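Local coordinates for protein galectin (PDB 6N44) that probably binds carbohydrates, as a galectin with a beta-galactoside-binding lectin fold and a site that can hold galactose, at residues C19-K23 against S135-L139; P89-Q93 against F104-K108. All coordinates share one frame; numbering follows the deposited sequence.

Interaction 1 (C19-K23 against S135-L139)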
# COMPACT_ATOMS: atom_id res chain seq x y z
N CYS A 19 3.30 -6.82 0.98
CA CYS A 19 2.25 -5.80 0.98
C CYS A 19 2.91 -4.49 1.40
O CYS A 19 2.95 -4.18 2.59
CB CYS A 19 1.09 -6.16 1.91
SG CYS A 19 -0.22 -4.91 1.84
N TYR A 20 3.42 -3.76 0.41
CA TYR A 20 4.30 -2.61 0.64
C TYR A 20 3.99 -1.52 -0.37
O TYR A 20 3.82 -1.80 -1.56
CB TYR A 20 5.76 -3.04 0.51
CG TYR A 20 6.77 -2.02 0.97
CD1 TYR A 20 7.32 -2.09 2.26
CD2 TYR A 20 7.20 -1.01 0.12
CE1 TYR A 20 8.26 -1.17 2.68
CE2 TYR A 20 8.14 -0.07 0.54
CZ TYR A 20 8.66 -0.15 1.81
OH TYR A 20 9.60 0.75 2.21
N MET A 21 3.93 -0.27 0.09
CA MET A 21 3.56 0.85 -0.77
C MET A 21 4.61 1.94 -0.70
O MET A 21 5.09 2.29 0.38
CB MET A 21 2.22 1.44 -0.39
CG MET A 21 1.82 2.58 -1.33
SD MET A 21 0.27 3.32 -0.82
CE MET A 21 -0.75 1.85 -0.79
N VAL A 22 4.97 2.46 -1.88
CA VAL A 22 5.76 3.67 -2.05
C VAL A 22 4.85 4.71 -2.70
O VAL A 22 4.21 4.42 -3.72
CB VAL A 22 7.00 3.44 -2.93
CG1 VAL A 22 7.79 4.76 -3.11
CG2 VAL A 22 7.88 2.31 -2.37
N LYS A 23 4.80 5.91 -2.13
CA LYS A 23 4.03 7.00 -2.70
C LYS A 23 4.95 8.20 -2.90
O LYS A 23 5.46 8.76 -1.93
CB LYS A 23 2.85 7.41 -1.83
CG LYS A 23 2.00 8.48 -2.50
CD LYS A 23 0.90 9.01 -1.62
CE LYS A 23 -0.00 7.89 -1.12
NZ LYS A 23 -1.25 8.47 -0.50
N SER A 135 7.54 14.77 -1.80
CA SER A 135 7.45 13.81 -0.71
C SER A 135 7.63 12.39 -1.25
O SER A 135 7.33 12.11 -2.41
CB SER A 135 6.13 13.90 0.06
OG SER A 135 5.03 13.70 -0.80
N VAL A 136 8.13 11.53 -0.38
CA VAL A 136 8.26 10.10 -0.64
C VAL A 136 7.86 9.42 0.66
O VAL A 136 8.47 9.65 1.70
CB VAL A 136 9.70 9.70 -1.03
CG1 VAL A 136 9.79 8.17 -1.22
CG2 VAL A 136 10.18 10.46 -2.28
N ASP A 137 6.81 8.60 0.60
CA ASP A 137 6.32 7.92 1.78
C ASP A 137 6.26 6.44 1.50
O ASP A 137 6.00 6.01 0.37
CB ASP A 137 4.94 8.44 2.18
CG ASP A 137 4.99 9.86 2.68
OD1 ASP A 137 5.50 10.06 3.79
OD2 ASP A 137 4.54 10.78 1.95
N THR A 138 6.50 5.64 2.55
CA THR A 138 6.43 4.20 2.42
C THR A 138 5.64 3.62 3.59
O THR A 138 5.63 4.16 4.70
CB THR A 138 7.83 3.55 2.36
OG1 THR A 138 8.49 3.72 3.62
CG2 THR A 138 8.70 4.17 1.24
N LEU A 139 4.97 2.51 3.31
CA LEU A 139 4.22 1.76 4.31
C LEU A 139 4.06 0.31 3.82
O LEU A 139 4.27 -0.62 4.61
CB LEU A 139 2.84 2.39 4.55
CG LEU A 139 2.05 1.75 5.69
CD1 LEU A 139 2.73 2.04 7.03
CD2 LEU A 139 0.60 2.24 5.67
O HOH W 1 4.39 10.99 -0.76

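Interaction 2 (P89-Q93 against F104-K108)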
# COMPACT_ATOMS: atom_id res chain seq x y z
N PRO A 89 1.62 18.63 -11.06
CA PRO A 89 2.10 17.70 -10.04
C PRO A 89 1.37 16.37 -10.16
O PRO A 89 0.18 16.32 -10.49
CB PRO A 89 1.78 18.41 -8.72
CG PRO A 89 1.73 19.88 -9.11
CD PRO A 89 1.08 19.87 -10.48
N PHE A 90 2.10 15.29 -9.93
CA PHE A 90 1.55 13.95 -10.03
C PHE A 90 1.85 13.17 -8.76
O PHE A 90 2.77 13.49 -7.99
CB PHE A 90 2.11 13.20 -11.27
CG PHE A 90 3.63 13.07 -11.29
CD1 PHE A 90 4.27 12.00 -10.67
CD2 PHE A 90 4.41 14.01 -11.95
CE1 PHE A 90 5.68 11.88 -10.70
CE2 PHE A 90 5.82 13.90 -11.98
CZ PHE A 90 6.45 12.83 -11.36
N GLU A 91 1.05 12.13 -8.56
CA GLU A 91 1.27 11.15 -7.51
C GLU A 91 1.57 9.80 -8.15
O GLU A 91 0.71 9.23 -8.83
CB GLU A 91 0.06 11.05 -6.60
CG GLU A 91 0.21 9.97 -5.56
CD GLU A 91 -1.02 9.88 -4.68
OE1 GLU A 91 -1.54 8.75 -4.53
OE2 GLU A 91 -1.47 10.93 -4.17
N LEU A 92 2.78 9.31 -7.94
CA LEU A 92 3.22 8.03 -8.47
C LEU A 92 3.29 7.02 -7.33
O LEU A 92 3.99 7.26 -6.32
CB LEU A 92 4.58 8.19 -9.16
CG LEU A 92 5.37 6.93 -9.52
CD1 LEU A 92 4.65 6.07 -10.57
CD2 LEU A 92 6.75 7.35 -10.01
N GLN A 93 2.58 5.91 -7.47
CA GLN A 93 2.54 4.86 -6.45
C GLN A 93 3.10 3.56 -6.99
O GLN A 93 2.71 3.11 -8.08
CB GLN A 93 1.12 4.60 -5.96
CG GLN A 93 0.55 5.65 -5.04
CD GLN A 93 -0.91 5.35 -4.74
OE1 GLN A 93 -1.77 5.48 -5.63
NE2 GLN A 93 -1.18 4.89 -3.51
N PHE A 104 0.73 2.94 -10.20
CA PHE A 104 -0.40 3.85 -10.32
C PHE A 104 0.13 5.26 -10.43
O PHE A 104 1.13 5.61 -9.80
CB PHE A 104 -1.35 3.76 -9.10
CG PHE A 104 -1.91 2.40 -8.86
CD1 PHE A 104 -3.21 2.08 -9.26
CD2 PHE A 104 -1.14 1.42 -8.24
CE1 PHE A 104 -3.74 0.81 -9.02
CE2 PHE A 104 -1.66 0.15 -8.00
CZ PHE A 104 -2.97 -0.15 -8.41
N VAL A 105 -0.54 6.07 -11.23
CA VAL A 105 -0.30 7.50 -11.30
C VAL A 105 -1.65 8.19 -11.11
O VAL A 105 -2.61 7.89 -11.82
CB VAL A 105 0.34 7.91 -12.64
CG1 VAL A 105 0.47 9.42 -12.70
CG2 VAL A 105 1.70 7.22 -12.82
N ASN A 106 -1.71 9.12 -10.16
CA ASN A 106 -2.94 9.86 -9.86
C ASN A 106 -4.13 8.92 -9.69
O ASN A 106 -5.21 9.13 -10.24
CB ASN A 106 -3.21 10.91 -10.93
CG ASN A 106 -2.06 11.90 -11.06
OD1 ASN A 106 -1.42 12.23 -10.07
ND2 ASN A 106 -1.79 12.37 -12.27
N ASN A 107 -3.92 7.85 -8.92
CA ASN A 107 -4.94 6.88 -8.57
C ASN A 107 -5.39 6.01 -9.74
O ASN A 107 -6.39 5.30 -9.62
CB ASN A 107 -6.18 7.55 -7.94
CG ASN A 107 -5.83 8.40 -6.72
OD1 ASN A 107 -5.01 8.01 -5.89
ND2 ASN A 107 -6.45 9.58 -6.62
N LYS A 108 -4.67 6.02 -10.87
CA LYS A 108 -5.04 5.16 -11.99
C LYS A 108 -3.94 4.14 -12.25
O LYS A 108 -2.76 4.48 -12.19
CB LYS A 108 -5.31 5.98 -13.26
CG LYS A 108 -6.49 6.95 -13.11
CD LYS A 108 -7.41 6.91 -14.30
CE LYS A 108 -8.54 7.93 -14.17
NZ LYS A 108 -9.11 8.26 -15.51
O HOH W 2 -0.37 14.89 -13.10
O HOH W 3 -1.51 7.33 -7.56
O HOH W 4 -4.79 9.76 -4.25

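Interaction 1 (C19-K23 against S135-L139)
The ring of Tyr20 slants across Thr138: its OH comes within 3.3 Å of Thr138 CB, and Thr138 CB and Leu139 O both approach the ring obliquely. At the ring edge, in its plane, lies Val22 CG2 from the same strand. Chi1 of -169° swings the ring forward along the strand, towards Val22. Val22 and Thr138 form a non-hydrogen-bonded antiparallel pair with side chains lying next to each other, CG2 to CG2 4.1 Å. Val136 joins them on this face, and together with Val22 it rests on Leu125 of the other sheet.

The next pair along, Lys23 and Asp137, is hydrogen-bonded, with Lys23 N to Asp137 O 2.8 Å (167° at the hydrogen) and Asp137 N to Lys23 O 2.9 Å. Leu139 N adds a further bond to Met21 O. A water donates to Lys23 O at 2.7 Å and to Asp137 OD2, also at 2.7 Å, while accepting from Ser135 OG. Lys23 NZ stays 6.7 Å from Asp137 OD2; Leu139 O takes a hydrogen bond from Lys23 NZ of the second subunit. The chemistry is therefore two-sided: Tyr20, Val22, Val136 and Thr138 share the face turned to the other sheet, while Met21, Lys23 and Leu139 serve the subunit interface.

Interaction 2 (P89-Q93 against F104-K108)
Glu91 O is held from several directions: Asn106 N donates to it over 2.8 Å in the carbonyl plane, and Val105 CA adds a CA-H...O contact at 3.2 Å. A water between the segments may donate to it as well, but has more acceptors around it than protons; the same water lies 2.7 Å from Gln93 OE1 and accepts from Asn107 N. Asn106 returns the bond through its side chain. With CG beside its own backbone N (chi1 -59°), the amide folds back so that OD1 takes Glu91 N at 2.9 Å, the donor tilted 29° from the carbonyl plane. Its ND2 reaches a second water that bridges to Pro89 O.

Further along, Gln93 and Phe104 form a hydrogen-bonded pair. The bond from Gln93 N to Phe104 O is nearly straight (2.8 Å), and Gln93 O, which accepts from Phe104 N, also sits at the edge of the Phe104 ring. Gln93 NE2 turns to Cys19 O of the second subunit. On the other face the side chains of Leu92 and Val105 slant across each other, CD1 of Leu92 3.9 Å from CG2 of Val105, and Leu92 continues inward onto Leu38 and Val40 of the opposite sheet.

Beyond Val105 the chain reverses in a type I' turn, closed by Val105 N to Lys108 O and Lys108 N to Val105 O, both 2.9 Å. Asn106 and Asn107 occupy its two central positions with positive phi, the left-handed conformation typical of a two-residue beta hairpin. The contact thus pairs the strands of the 90-97/100-105 hairpin, and the turn leads on to strand 108-114 of the galectin sandwich.

In the fold
Interactions 1 and 2 belong to one five-stranded sheet, in which strands 19-28 and 90-97 are neighbours; their centres lie 12 Å apart, and along the sequence interaction 2 is nested within the loop that interaction 1 closes. They meet side by side: Met21 SD is 3.4 Å from Gln93 NE2, and Lys23 CD packs 3.7 Å from Glu91 CD. Both reach the second subunit on this side, so the sheet contributes to the dimer contact. Arg55, Asn66 and Glu76, where galactose has been seen, though none is bound to this chain here, belong to strands of the other sheet. Interaction 1 is remote from them, whereas the side chain of Leu92 in interaction 2 comes about 11 Å from that of Arg55.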